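Local coordinates for protein glucokinase (Thermus thermophilus, PDB 3VOV) that probably phosphorylates glucose and related hexoses at the expense of ATP, as a zinc-binding hexokinase of the ROK family, at residues B[204-208]-B[250-255]; B[222-227]-B[258-263]. One frame throughout, in Å; residues are numbered along the deposited sequence.

Interaction 1: residues B[204-208]-B[250-255]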
ATOM      1  N   PHE B 204       9.599 -11.105  21.216  1.00 27.30           N
ATOM      2  CA  PHE B 204       9.581 -10.001  22.176  1.00 28.21           C
ATOM      3  C   PHE B 204      10.919  -9.873  22.982  1.00 29.98           C
ATOM      4  O   PHE B 204      11.311  -8.779  23.379  1.00 29.11           O
ATOM      5  CB  PHE B 204       8.378 -10.091  23.128  1.00 27.73           C
ATOM      6  CG  PHE B 204       7.019  -9.889  22.467  1.00 29.29           C
ATOM      7  CD1 PHE B 204       5.864 -10.354  23.095  1.00 28.47           C
ATOM      8  CD2 PHE B 204       6.881  -9.199  21.242  1.00 30.11           C
ATOM      9  CE1 PHE B 204       4.590 -10.181  22.502  1.00 27.67           C
ATOM     10  CE2 PHE B 204       5.621  -9.025  20.650  1.00 29.99           C
ATOM     11  CZ  PHE B 204       4.469  -9.508  21.291  1.00 28.23           C
ATOM     12  N   ARG B 205      11.603 -10.987  23.220  1.00 31.16           N
ATOM     13  CA  ARG B 205      12.946 -10.951  23.840  1.00 32.09           C
ATOM     14  C   ARG B 205      13.916 -10.217  22.905  1.00 31.12           C
ATOM     15  O   ARG B 205      14.618  -9.297  23.323  1.00 31.21           O
ATOM     16  CB  ARG B 205      13.447 -12.389  24.113  1.00 33.20           C
ATOM     17  CG  ARG B 205      14.978 -12.509  24.354  1.00 37.47           C
ATOM     18  CD  ARG B 205      15.505 -13.956  24.433  1.00 40.16           C
ATOM     19  NE  ARG B 205      15.894 -14.482  23.119  1.00 42.29           N
ATOM     20  CZ  ARG B 205      16.915 -14.045  22.379  1.00 45.00           C
ATOM     21  NH1 ARG B 205      17.686 -13.031  22.782  1.00 43.73           N
ATOM     22  NH2 ARG B 205      17.168 -14.630  21.210  1.00 47.03           N
ATOM     23  N   LEU B 206      13.925 -10.614  21.631  1.00 30.21           N
ATOM     24  CA  LEU B 206      14.727  -9.942  20.617  1.00 29.88           C
ATOM     25  C   LEU B 206      14.446  -8.439  20.544  1.00 29.84           C
ATOM     26  O   LEU B 206      15.374  -7.615  20.450  1.00 29.79           O
ATOM     27  CB  LEU B 206      14.518 -10.605  19.256  1.00 29.82           C
ATOM     28  CG  LEU B 206      15.189 -11.963  19.011  1.00 29.48           C
ATOM     29  CD1 LEU B 206      14.557 -12.641  17.832  1.00 25.46           C
ATOM     30  CD2 LEU B 206      16.727 -11.785  18.833  1.00 28.30           C
ATOM     31  N   PHE B 207      13.162  -8.089  20.601  1.00 29.81           N
ATOM     32  CA  PHE B 207      12.731  -6.694  20.636  1.00 29.91           C
ATOM     33  C   PHE B 207      13.323  -5.942  21.848  1.00 31.01           C
ATOM     34  O   PHE B 207      13.958  -4.858  21.713  1.00 30.34           O
ATOM     35  CB  PHE B 207      11.192  -6.608  20.635  1.00 28.96           C
ATOM     36  CG  PHE B 207      10.657  -5.185  20.661  1.00 27.32           C
ATOM     37  CD1 PHE B 207      10.311  -4.538  19.484  1.00 24.43           C
ATOM     38  CD2 PHE B 207      10.506  -4.501  21.854  1.00 25.39           C
ATOM     39  CE1 PHE B 207       9.795  -3.251  19.487  1.00 24.46           C
ATOM     40  CE2 PHE B 207      10.013  -3.192  21.873  1.00 26.15           C
ATOM     41  CZ  PHE B 207       9.659  -2.562  20.661  1.00 24.43           C
ATOM     42  N   GLN B 208      13.107  -6.507  23.034  1.00 32.29           N
ATOM     43  CA  GLN B 208      13.619  -5.902  24.262  1.00 33.38           C
ATOM     44  C   GLN B 208      15.169  -5.809  24.266  1.00 33.26           C
ATOM     45  O   GLN B 208      15.723  -4.850  24.776  1.00 34.75           O
ATOM     46  CB  GLN B 208      13.061  -6.616  25.510  1.00 33.68           C
ATOM     47  CG  GLN B 208      11.568  -6.377  25.753  1.00 37.83           C
ATOM     48  CD  GLN B 208      11.183  -4.996  26.356  1.00 43.66           C
ATOM     49  OE1 GLN B 208      11.454  -3.916  25.772  1.00 46.63           O
ATOM     50  NE2 GLN B 208      10.455  -5.036  27.482  1.00 43.19           N
ATOM     51  N   ASN B 250       0.574  -8.356  26.812  1.00 28.02           N
ATOM     52  CA  ASN B 250       1.893  -8.722  27.322  1.00 28.95           C
ATOM     53  C   ASN B 250       3.057  -8.318  26.428  1.00 28.92           C
ATOM     54  O   ASN B 250       4.197  -8.671  26.693  1.00 28.40           O
ATOM     55  CB  ASN B 250       1.927 -10.215  27.659  1.00 30.28           C
ATOM     56  CG  ASN B 250       0.931 -10.570  28.753  1.00 32.45           C
ATOM     57  OD1 ASN B 250       0.946  -9.972  29.834  1.00 36.10           O
ATOM     58  ND2 ASN B 250       0.045 -11.506  28.470  1.00 32.92           N
ATOM     59  N   ALA B 251       2.775  -7.524  25.401  1.00 28.83           N
ATOM     60  CA  ALA B 251       3.809  -7.019  24.502  1.00 29.00           C
ATOM     61  C   ALA B 251       4.733  -6.002  25.191  1.00 30.06           C
ATOM     62  O   ALA B 251       4.311  -5.309  26.110  1.00 29.45           O
ATOM     63  CB  ALA B 251       3.155  -6.398  23.272  1.00 29.18           C
ATOM     64  N   PRO B 252       5.992  -5.882  24.734  1.00 31.35           N
ATOM     65  CA  PRO B 252       6.869  -4.798  25.224  1.00 33.13           C
ATOM     66  C   PRO B 252       6.182  -3.437  25.264  1.00 34.27           C
ATOM     67  O   PRO B 252       5.229  -3.192  24.505  1.00 33.87           O
ATOM     68  CB  PRO B 252       7.977  -4.762  24.172  1.00 33.42           C
ATOM     69  CG  PRO B 252       8.117  -6.207  23.783  1.00 32.62           C
ATOM     70  CD  PRO B 252       6.687  -6.731  23.749  1.00 31.49           C
ATOM     71  N   GLU B 253       6.643  -2.546  26.148  1.00 35.28           N
ATOM     72  CA  GLU B 253       6.022  -1.213  26.241  1.00 35.58           C
ATOM     73  C   GLU B 253       6.145  -0.331  24.983  1.00 33.58           C
ATOM     74  O   GLU B 253       5.247   0.507  24.707  1.00 33.67           O
ATOM     75  CB  GLU B 253       6.540  -0.438  27.446  1.00 37.97           C
ATOM     76  CG  GLU B 253       5.491   0.566  27.952  1.00 43.10           C
ATOM     77  CD  GLU B 253       4.201  -0.106  28.425  1.00 51.45           C
ATOM     78  OE1 GLU B 253       4.289  -1.160  29.136  1.00 53.72           O
ATOM     79  OE2 GLU B 253       3.097   0.439  28.113  1.00 53.34           O
ATOM     80  N   GLY B 254       7.241  -0.488  24.247  1.00 30.12           N
ATOM     81  CA  GLY B 254       7.361   0.157  22.929  1.00 28.10           C
ATOM     82  C   GLY B 254       6.207  -0.201  21.993  1.00 27.02           C
ATOM     83  O   GLY B 254       5.854   0.591  21.100  1.00 25.96           O
ATOM     84  N   TYR B 255       5.603  -1.387  22.189  1.00 25.39           N
ATOM     85  CA  TYR B 255       4.515  -1.833  21.295  1.00 24.61           C
ATOM     86  C   TYR B 255       3.302  -0.964  21.545  1.00 23.89           C
ATOM     87  O   TYR B 255       2.739  -0.395  20.647  1.00 22.61           O
ATOM     88  CB  TYR B 255       4.183  -3.314  21.525  1.00 23.86           C
ATOM     89  CG  TYR B 255       2.920  -3.829  20.828  1.00 23.05           C
ATOM     90  CD1 TYR B 255       2.988  -4.398  19.536  1.00 21.70           C
ATOM     91  CD2 TYR B 255       1.679  -3.825  21.482  1.00 20.28           C
ATOM     92  CE1 TYR B 255       1.840  -4.900  18.922  1.00 22.31           C
ATOM     93  CE2 TYR B 255       0.517  -4.327  20.852  1.00 22.57           C
ATOM     94  CZ  TYR B 255       0.620  -4.872  19.587  1.00 20.75           C
ATOM     95  OH  TYR B 255      -0.519  -5.329  18.973  1.00 21.92           O
TER
HETATM   96  O   HOH W   1       8.314  -3.304  28.191  1.00 36.84           O
HETATM   97  O   HOH W   2       9.227  -1.612  25.117  1.00 38.23           O

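Interaction 2: residues B[222-227]-B[258-263]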
ATOM      1  N   ALA B 222       2.253  -3.163  15.554  1.00 17.95           N
ATOM      2  CA  ALA B 222       1.605  -2.207  16.485  1.00 16.49           C
ATOM      3  C   ALA B 222       0.901  -1.038  15.773  1.00 16.40           C
ATOM      4  O   ALA B 222      -0.244  -0.695  16.106  1.00 16.95           O
ATOM      5  CB  ALA B 222       2.646  -1.668  17.561  1.00 16.83           C
ATOM      6  N   ARG B 223       1.562  -0.414  14.805  1.00 15.82           N
ATOM      7  CA  ARG B 223       0.913   0.667  14.059  1.00 16.68           C
ATOM      8  C   ARG B 223      -0.343   0.213  13.271  1.00 16.48           C
ATOM      9  O   ARG B 223      -1.282   0.994  13.137  1.00 16.07           O
ATOM     10  CB  ARG B 223       1.906   1.331  13.078  1.00 16.78           C
ATOM     11  CG  ARG B 223       3.131   2.047  13.791  1.00 19.60           C
ATOM     12  CD  ARG B 223       3.850   2.976  12.804  1.00 21.59           C
ATOM     13  NE  ARG B 223       4.464   2.195  11.748  1.00 24.81           N
ATOM     14  CZ  ARG B 223       5.630   1.561  11.864  1.00 24.85           C
ATOM     15  NH1 ARG B 223       6.353   1.665  12.982  1.00 24.45           N
ATOM     16  NH2 ARG B 223       6.079   0.856  10.843  1.00 20.98           N
ATOM     17  N   TYR B 224      -0.321  -0.989  12.678  1.00 15.95           N
ATOM     18  CA  TYR B 224      -1.501  -1.463  11.931  1.00 14.39           C
ATOM     19  C   TYR B 224      -2.689  -1.628  12.862  1.00 16.35           C
ATOM     20  O   TYR B 224      -3.829  -1.361  12.477  1.00 16.32           O
ATOM     21  CB  TYR B 224      -1.229  -2.772  11.190  1.00 15.70           C
ATOM     22  CG  TYR B 224      -0.552  -2.555   9.828  1.00 15.10           C
ATOM     23  CD1 TYR B 224      -1.155  -1.758   8.845  1.00 16.62           C
ATOM     24  CD2 TYR B 224       0.648  -3.172   9.535  1.00 16.77           C
ATOM     25  CE1 TYR B 224      -0.537  -1.585   7.556  1.00 18.05           C
ATOM     26  CE2 TYR B 224       1.291  -3.003   8.293  1.00 13.43           C
ATOM     27  CZ  TYR B 224       0.710  -2.194   7.340  1.00 16.84           C
ATOM     28  OH  TYR B 224       1.338  -2.070   6.158  1.00 16.96           O
ATOM     29  N   VAL B 225      -2.423  -2.040  14.102  1.00 16.13           N
ATOM     30  CA  VAL B 225      -3.517  -2.147  15.085  1.00 15.81           C
ATOM     31  C   VAL B 225      -4.066  -0.741  15.361  1.00 15.49           C
ATOM     32  O   VAL B 225      -5.270  -0.560  15.334  1.00 16.62           O
ATOM     33  CB  VAL B 225      -3.086  -2.842  16.380  1.00 15.28           C
ATOM     34  CG1 VAL B 225      -4.246  -2.783  17.408  1.00 15.95           C
ATOM     35  CG2 VAL B 225      -2.689  -4.334  16.082  1.00 15.71           C
ATOM     36  N   GLY B 226      -3.180   0.241  15.584  1.00 14.65           N
ATOM     37  CA  GLY B 226      -3.593   1.619  15.784  1.00 16.06           C
ATOM     38  C   GLY B 226      -4.391   2.164  14.618  1.00 15.52           C
ATOM     39  O   GLY B 226      -5.426   2.854  14.783  1.00 15.55           O
ATOM     40  N   ILE B 227      -3.916   1.877  13.409  1.00 14.98           N
ATOM     41  CA  ILE B 227      -4.606   2.357  12.229  1.00 14.77           C
ATOM     42  C   ILE B 227      -5.971   1.689  12.091  1.00 14.69           C
ATOM     43  O   ILE B 227      -6.963   2.355  11.701  1.00 12.93           O
ATOM     44  CB  ILE B 227      -3.767   2.102  10.925  1.00 15.56           C
ATOM     45  CG1 ILE B 227      -2.503   2.969  10.938  1.00 15.07           C
ATOM     46  CG2 ILE B 227      -4.623   2.413   9.645  1.00 17.47           C
ATOM     47  CD1 ILE B 227      -1.493   2.582   9.785  1.00 18.29           C
ATOM     48  N   ALA B 258       3.771   2.717  20.297  1.00 20.85           N
ATOM     49  CA  ALA B 258       3.717   2.847  18.848  1.00 19.00           C
ATOM     50  C   ALA B 258       2.284   2.683  18.385  1.00 17.71           C
ATOM     51  O   ALA B 258       1.848   3.372  17.512  1.00 16.86           O
ATOM     52  CB  ALA B 258       4.617   1.830  18.187  1.00 18.35           C
ATOM     53  N   LEU B 259       1.539   1.784  19.004  1.00 17.82           N
ATOM     54  CA  LEU B 259       0.155   1.573  18.645  1.00 18.39           C
ATOM     55  C   LEU B 259      -0.684   2.826  18.938  1.00 19.04           C
ATOM     56  O   LEU B 259      -1.474   3.275  18.127  1.00 18.45           O
ATOM     57  CB  LEU B 259      -0.364   0.405  19.468  1.00 18.49           C
ATOM     58  CG  LEU B 259      -1.734  -0.144  19.186  1.00 19.24           C
ATOM     59  CD1 LEU B 259      -1.706  -1.622  19.698  1.00 19.43           C
ATOM     60  CD2 LEU B 259      -2.791   0.677  19.921  1.00 21.06           C
ATOM     61  N   LEU B 260      -0.548   3.344  20.140  1.00 20.14           N
ATOM     62  CA  LEU B 260      -1.260   4.541  20.543  1.00 21.94           C
ATOM     63  C   LEU B 260      -0.919   5.744  19.679  1.00 21.44           C
ATOM     64  O   LEU B 260      -1.788   6.543  19.361  1.00 20.66           O
ATOM     65  CB  LEU B 260      -0.862   4.874  21.968  1.00 23.12           C
ATOM     66  CG  LEU B 260      -1.678   4.269  23.066  1.00 28.37           C
ATOM     67  CD1 LEU B 260      -1.059   4.799  24.386  1.00 32.61           C
ATOM     68  CD2 LEU B 260      -3.106   4.835  22.853  1.00 33.19           C
ATOM     69  N   GLU B 261       0.358   5.874  19.318  1.00 21.64           N
ATOM     70  CA  GLU B 261       0.769   6.973  18.446  0.50 21.66           C
ATOM     71  C   GLU B 261       0.115   6.845  17.050  1.00 21.59           C
ATOM     72  O   GLU B 261      -0.378   7.847  16.504  1.00 19.85           O
ATOM     73  CB  GLU B 261       2.301   7.081  18.377  0.50 21.36           C
ATOM     74  CG  GLU B 261       2.854   8.191  17.437  0.50 22.81           C
ATOM     75  CD  GLU B 261       2.448   9.628  17.811  0.50 23.66           C
ATOM     76  OE1 GLU B 261       2.632  10.518  16.940  0.50 24.91           O
ATOM     77  OE2 GLU B 261       1.943   9.874  18.938  0.50 21.45           O
ATOM     78  N   ALA B 262       0.049   5.626  16.497  1.00 20.67           N
ATOM     79  CA  ALA B 262      -0.617   5.437  15.173  1.00 20.37           C
ATOM     80  C   ALA B 262      -2.124   5.770  15.268  1.00 19.52           C
ATOM     81  O   ALA B 262      -2.689   6.432  14.406  1.00 18.54           O
ATOM     82  CB  ALA B 262      -0.398   4.006  14.620  1.00 19.88           C
ATOM     83  N   TYR B 263      -2.755   5.320  16.351  1.00 20.13           N
ATOM     84  CA  TYR B 263      -4.191   5.595  16.593  1.00 18.47           C
ATOM     85  C   TYR B 263      -4.415   7.122  16.643  1.00 19.69           C
ATOM     86  O   TYR B 263      -5.319   7.656  15.990  1.00 18.54           O
ATOM     87  CB  TYR B 263      -4.583   4.892  17.907  1.00 18.91           C
ATOM     88  CG  TYR B 263      -6.022   5.115  18.396  1.00 18.54           C
ATOM     89  CD1 TYR B 263      -7.087   4.408  17.835  1.00 20.01           C
ATOM     90  CD2 TYR B 263      -6.284   5.982  19.459  1.00 18.16           C
ATOM     91  CE1 TYR B 263      -8.411   4.615  18.284  1.00 16.78           C
ATOM     92  CE2 TYR B 263      -7.557   6.151  19.951  1.00 18.26           C
ATOM     93  CZ  TYR B 263      -8.610   5.468  19.367  1.00 18.27           C
ATOM     94  OH  TYR B 263      -9.882   5.670  19.859  1.00 19.62           O
TER

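Interaction 1: residues B[204-208]-B[250-255]
Pro252 wedges its ring between two phenylalanines one helical turn apart near the end of helix 200-208. Its CD sits over one face of the Phe204 ring, 3.6 Å from the ring centroid and 21° off the normal, so the contact qualifies as CH-pi. Ala251 extends the cover on the same ring: its CA lies 4.2 Å from that centroid, again above the face, and its CB reaches Phe204 CZ at 3.9 Å. The other end of the proline meets Phe207, with CB 3.4 Å from CD2 of that ring. Phe207 CG stands anti to the backbone N (chi1 -180°), which carries the ring forward until the CZ edge lies near Gly254 CA, the glycine letting the ring come this close to the helix start.

This apolar side is tight; the Gln208 side is looser and wet. No direct hydrogen bond crosses the contact, and on the Gln208 side the polar link runs through water. One water accepts from both Gln208 NE2 (2.8 Å) and Glu253 N, a backbone amide in the first turn of the helix whose N-cap position is Pro252. Bent at chi2 (-77°), the glutamine lays Gln208 CD alongside Pro252 CB at 3.9 Å.

Helix 212-236 lies behind this junction, where Val218 receives Phe207 and Ala222 and Val225 receive Tyr255, so helix 200-208 meets the start of helix 253-265 beside a shared third helix.

Interaction 2: residues B[222-227]-B[258-263]
Gly226 and Ala222, one turn apart on helix 222-227, form a shallow strip against which helix 258-263 lies unusually close. The segment axes approach to 7.1 Å and cross at -37°, with their N-to-C directions running roughly the same way. Evidence that small residues permit this comes from Gly226, which has no side chain to stand between its backbone and Leu259 O. Backbone therefore meets backbone, and three CA-H...O contacts run along the interface. Leu259 CA lies 3.4 Å from Ala222 O, Gly226 CA 3.6 Å from Leu259 O, and Tyr263 CA 3.5 Å from Gly226 O. Donors thus come from both helices, with angles at the hydrogen of 136° to 140°.

The bumps are modest. The methyl of Ala262 presses into the hollow bordered by Arg223 and Gly226, its CB 3.5 Å from Arg223 O, while CG1 of Ile227 reaches the same methyl only at 4.4 Å. At the other end the CB methyls of Ala222 and Ala258 meet at 4.1 Å. The largest knob is Leu259: with CG anti to the backbone N, it passes Ala222 O and brings CD1 to 3.6 Å from Val225 CG1. Tyr263 adds its ring edge, Gly226 O lying near the ring plane, before its hydroxyl goes on to hydrogen-bond Pro273 O.

Close packing through glycine and alanine thus joins helix 212-236 to helix 253-265. Ile227 also touches Thr161 of the second subunit, another copy of this protein, while the hydroxyl of Tyr224 hydrogen-bonds Gly165 O of the third, a further copy. Within the chain, strand 275-277 supplies Leu275 against Leu259 and Tyr263, and helix 177-181 packs on Val225.

Overall arrangement
Well after the N terminus, the chain runs through helix 200-208, then helix 212-236, strand 240-244 and helix 246-249 before reaching helix 253-265. Interaction 1 closes a loop of 41 intervening residues and interaction 2 one of 30. Because the order is 204-208, 222-227, 250-255, 258-263, the two closures cross rather than nest. Helix 253-265 serves both, its start meeting helix 200-208 and its later turns helix 212-236. With centres 15 Å apart, the contacts also touch directly: Tyr255 O lies 3.3 Å from Ala222 CB. Three helices are thereby tied together beside the sheet that contains strands 240-244 and 275-277.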